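Local structure of putative flagellar hook-associated protein (Vibrio parahaemolyticus, 3PWX) at residues 151-154 and 155-158; 43-46 and 47-50. The protein probably serves as a structural component of the bacterial flagellum, as a putative hook-associated protein of the flagellin family. One frame throughout, in Å; residues are numbered along the deposited sequence.

Contact 1. Residues 151-154 and 155-158; sequences GKNV and LNQI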
loop_
_atom_site.group_PDB
_atom_site.type_symbol
_atom_site.label_atom_id
_atom_site.label_comp_id
_atom_site.label_asym_id
_atom_site.label_seq_id
_atom_site.Cartn_x
_atom_site.Cartn_y
_atom_site.Cartn_z
ATOM N N GLY A 151 -10.480 2.967 -26.204
ATOM C CA GLY A 151 -10.574 4.264 -25.536
ATOM C C GLY A 151 -12.037 4.670 -25.435
ATOM O O GLY A 151 -12.348 5.644 -24.730
ATOM N N LYS A 152 -12.901 3.876 -26.101
ATOM C CA LYS A 152 -14.250 4.243 -26.566
ATOM C C LYS A 152 -15.390 3.823 -25.610
ATOM O O LYS A 152 -16.102 2.836 -25.865
ATOM C CB LYS A 152 -14.508 3.586 -27.944
ATOM C CG LYS A 152 -14.090 2.082 -27.982
ATOM C CD LYS A 152 -14.675 1.338 -29.169
ATOM C CE LYS A 152 -13.936 1.674 -30.487
ATOM N NZ LYS A 152 -14.740 1.298 -31.728
ATOM N N ASN A 153 -15.590 4.612 -24.556
ATOM C CA ASN A 153 -16.436 4.249 -23.430
ATOM C C ASN A 153 -17.915 4.046 -23.732
ATOM O O ASN A 153 -18.358 4.199 -24.846
ATOM C CB ASN A 153 -16.256 5.271 -22.329
ATOM C CG ASN A 153 -16.760 6.599 -22.713
ATOM O OD1 ASN A 153 -17.950 6.764 -22.930
ATOM N ND2 ASN A 153 -15.872 7.573 -22.814
ATOM N N VAL A 154 -18.659 3.696 -22.696
ATOM C CA VAL A 154 -20.042 3.346 -22.804
ATOM C C VAL A 154 -20.912 4.548 -23.038
ATOM O O VAL A 154 -21.992 4.426 -23.623
ATOM C CB VAL A 154 -20.553 2.580 -21.540
ATOM C CG1 VAL A 154 -20.615 3.500 -20.330
ATOM C CG2 VAL A 154 -21.937 1.947 -21.799
ATOM N N LEU A 155 -20.481 5.708 -22.574
ATOM C CA LEU A 155 -21.340 6.875 -22.728
ATOM C C LEU A 155 -21.363 7.361 -24.167
ATOM O O LEU A 155 -22.364 7.858 -24.650
ATOM C CB LEU A 155 -20.956 7.974 -21.749
ATOM C CG LEU A 155 -21.170 7.609 -20.271
ATOM C CD1 LEU A 155 -20.865 8.799 -19.351
ATOM C CD2 LEU A 155 -22.561 7.072 -19.952
ATOM N N ASN A 156 -20.254 7.184 -24.866
ATOM C CA ASN A 156 -20.261 7.453 -26.286
ATOM C C ASN A 156 -21.073 6.413 -27.051
ATOM O O ASN A 156 -21.765 6.758 -27.990
ATOM C CB ASN A 156 -18.834 7.599 -26.789
ATOM C CG ASN A 156 -18.211 8.903 -26.284
ATOM O OD1 ASN A 156 -18.951 9.871 -26.086
ATOM N ND2 ASN A 156 -16.884 8.931 -26.023
ATOM N N GLN A 157 -21.031 5.152 -26.610
ATOM C CA GLN A 157 -21.663 4.121 -27.345
ATOM C C GLN A 157 -23.167 4.272 -27.162
ATOM O O GLN A 157 -23.938 3.987 -28.078
ATOM C CB GLN A 157 -21.196 2.769 -26.857
ATOM C CG GLN A 157 -21.944 1.564 -27.497
ATOM C CD GLN A 157 -21.737 1.545 -28.988
ATOM O OE1 GLN A 157 -20.602 1.692 -29.455
ATOM N NE2 GLN A 157 -22.814 1.365 -29.747
ATOM N N ILE A 158 -23.579 4.748 -25.987
ATOM C CA ILE A 158 -25.000 4.880 -25.702
ATOM C C ILE A 158 -25.567 6.001 -26.612
ATOM O O ILE A 158 -26.728 5.910 -27.063
ATOM C CB ILE A 158 -25.344 5.061 -24.174
ATOM C CG1 ILE A 158 -26.834 4.808 -23.900
ATOM C CG2 ILE A 158 -25.064 6.474 -23.718
ATOM C CD1 ILE A 158 -27.493 3.440 -24.516
#

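Contact 2. Residues 43-46 and 47-50; sequences HLDS and VSES. Unlike the reference sequence in segment 47-50: Ser-48 (reference Asn).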
loop_
_atom_site.group_PDB
_atom_site.type_symbol
_atom_site.label_atom_id
_atom_site.label_comp_id
_atom_site.label_asym_id
_atom_site.label_seq_id
_atom_site.Cartn_x
_atom_site.Cartn_y
_atom_site.Cartn_z
ATOM N N HIS A 43 -21.147 5.286 -4.846
ATOM C CA HIS A 43 -21.213 5.847 -6.217
ATOM C C HIS A 43 -21.109 4.743 -7.243
ATOM O O HIS A 43 -21.862 4.779 -8.268
ATOM C CB HIS A 43 -20.196 6.971 -6.504
ATOM C CG HIS A 43 -20.372 8.173 -5.631
ATOM N ND1 HIS A 43 -21.465 9.018 -5.739
ATOM C CD2 HIS A 43 -19.621 8.645 -4.610
ATOM C CE1 HIS A 43 -21.362 9.974 -4.832
ATOM N NE2 HIS A 43 -20.251 9.772 -4.139
ATOM N N LEU A 44 -20.260 3.743 -6.968
ATOM C CA LEU A 44 -20.191 2.651 -7.903
ATOM C C LEU A 44 -21.472 1.829 -7.929
ATOM O O LEU A 44 -21.929 1.494 -9.009
ATOM C CB LEU A 44 -18.979 1.803 -7.763
ATOM C CG LEU A 44 -17.676 2.552 -8.094
ATOM C CD1 LEU A 44 -16.503 1.668 -7.694
ATOM C CD2 LEU A 44 -17.616 2.999 -9.573
ATOM N N ASP A 45 -22.079 1.581 -6.769
ATOM C CA ASP A 45 -23.340 0.894 -6.700
ATOM C C ASP A 45 -24.353 1.575 -7.606
ATOM O O ASP A 45 -24.983 0.925 -8.449
ATOM C CB ASP A 45 -23.879 0.833 -5.281
ATOM C CG ASP A 45 -24.956 -0.218 -5.145
ATOM O OD1 ASP A 45 -24.706 -1.401 -5.479
ATOM O OD2 ASP A 45 -26.090 0.133 -4.759
ATOM N N SER A 46 -24.454 2.890 -7.475
ATOM C CA SER A 46 -25.372 3.689 -8.307
ATOM C C SER A 46 -25.053 3.654 -9.809
ATOM O O SER A 46 -25.983 3.563 -10.610
ATOM C CB SER A 46 -25.422 5.127 -7.793
ATOM O OG SER A 46 -25.989 5.992 -8.744
ATOM N N VAL A 47 -23.759 3.722 -10.184
ATOM C CA VAL A 47 -23.324 3.528 -11.568
ATOM C C VAL A 47 -23.797 2.168 -12.024
ATOM O O VAL A 47 -24.273 2.062 -13.115
ATOM C CB VAL A 47 -21.776 3.630 -11.763
ATOM C CG1 VAL A 47 -21.353 3.207 -13.169
ATOM C CG2 VAL A 47 -21.276 5.053 -11.499
ATOM N N SER A 48 -23.746 1.127 -11.191
ATOM C CA SER A 48 -24.184 -0.176 -11.670
ATOM C C SER A 48 -25.698 -0.326 -11.848
ATOM O O SER A 48 -26.128 -1.022 -12.787
ATOM C CB SER A 48 -23.667 -1.284 -10.807
ATOM O OG SER A 48 -24.501 -1.385 -9.692
ATOM N N GLU A 49 -26.497 0.292 -10.964
ATOM C CA GLU A 49 -27.984 0.404 -11.172
ATOM C C GLU A 49 -28.342 1.114 -12.451
ATOM O O GLU A 49 -29.233 0.678 -13.198
ATOM C CB GLU A 49 -28.685 1.101 -10.012
ATOM C CG GLU A 49 -29.060 0.125 -8.862
ATOM C CD GLU A 49 -29.152 0.838 -7.512
ATOM O OE1 GLU A 49 -28.235 1.651 -7.216
ATOM O OE2 GLU A 49 -30.121 0.578 -6.736
ATOM N N SER A 50 -27.631 2.192 -12.734
ATOM C CA SER A 50 -27.872 2.871 -13.965
ATOM C C SER A 50 -27.455 2.007 -15.119
ATOM O O SER A 50 -28.079 2.045 -16.152
ATOM C CB SER A 50 -27.146 4.183 -14.026
ATOM O OG SER A 50 -27.600 5.045 -13.022
HETATM O O HOH W 1 -25.679 6.585 -11.485
#

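Contact 1. Residues 151-154 and 155-158
With chi1 at 66°, the amide of Asn-153 is folded back between its own backbone N and carbonyl carbon, and this turn carries OD1 toward the peptide N-H groups of Leu-155 and Asn-156, in the first turn of the helix. The two bonds made there are unequal. Asn-156 N donates to Asn-153 OD1 over 3.0 Å in a fairly straight line (157° at the hydrogen), reaching the oxygen from a position tilted out of the amide plane. Leu-155 N comes nearer to Asn-153 OD1, at 2.8 Å, but its N-H is strongly bent away and the bond is weak. One side-chain oxygen thus serves two amides of the first turn, whose usual acceptors four residues back, Gly-151 O and Lys-152 O, lie in the loop and too far away to be used.

The side chains of Asn-156 and Asn-153 cross obliquely, their amide planes turned 31° apart, with Asn-153 ND2 3.6 Å from Asn-156 ND2. Asn-156 spends its OD1 on the backbone N of Tyr-117. Behind the cap the regular pattern begins: Gln-157 N gives a weak bond to Asn-153 O, and Ile-158 N a better one of 2.9 Å to Val-154 O. On the apolar side, Val-154 CG1 rests against Leu-155 CD2 at 4.1 Å. From here the side chains fan out, Val-154 to Ile-183 and Thr-186 of helix 172-223, Leu-155 to Arg-82 and Ile-85 of helix 71-89, while NE2 of Gln-157 is hydrogen-bonded to Glu-175 and Ser-179. An asparagine N-cap opens helix 154-166 in this way, where the chain leaves a loop and joins the helical bundle of this flagellin-family protein.

Contact 2. Residues 43-46 and 47-50
The backbone from His-43 to Ser-50 is regular alpha helix, with i to i+4 bonds such as Val-47 N to His-43 O at 2.9 Å and Ser-50 N to Ser-46 O at 3.0 Å. Asp-45 O takes two donors: Glu-49 N, lying in the carbonyl plane at 3.0 Å, and the hydroxyl of Ser-48, whose OG is 2.7 Å from Asp-45 O. A chi1 of 81° turns that hydroxyl back along the helix to the carbonyl three residues earlier. Position 48 is asparagine in the reference sequence.

One helical turn apart, Ser-46 and Ser-50 are joined by a water, 2.8 Å from Ser-46 OG and 2.9 Å from Ser-50 OG. The hydroxyl of Ser-50 is also hydrogen-bonded to Ser-84 of helix 71-89. This part of the C-terminal half of helix 7-61, within the flagellin N-terminal helical region, packs between two other helices of the bundle: Val-47 touches both Phe-89 of helix 71-89 and Val-190 of helix 172-223, and Leu-44 meets Met-194 of the latter.

On the exposed side, Asp-45 and Glu-49 cross with their carboxylate planes 47° apart. Asp-45 OD2 is 3.6 Å from Glu-49 OE1, a pairing of like charges that would probably raise the proton affinity of either group.

From the N terminus the chain first runs through helix 7-61, where contact 2 joins successive turns; then come helix 71-89 and the small strands, and only afterwards contact 1, at the start of helix 154-166. The two are in series, neither nesting nor crossing, and each joins two segments that follow one another directly and closes no long loop. The centres of contact 1 and contact 2 lie 16 Å apart and their nearest atoms about 7 Å apart, without touching. Shared neighbours relate them instead: Ile-85 of helix 71-89 meets both Leu-155 and Ser-50, helix 172-223 packs on both, and Ile-158 reaches Met-54 and Val-58, farther along the helix that carries contact 2.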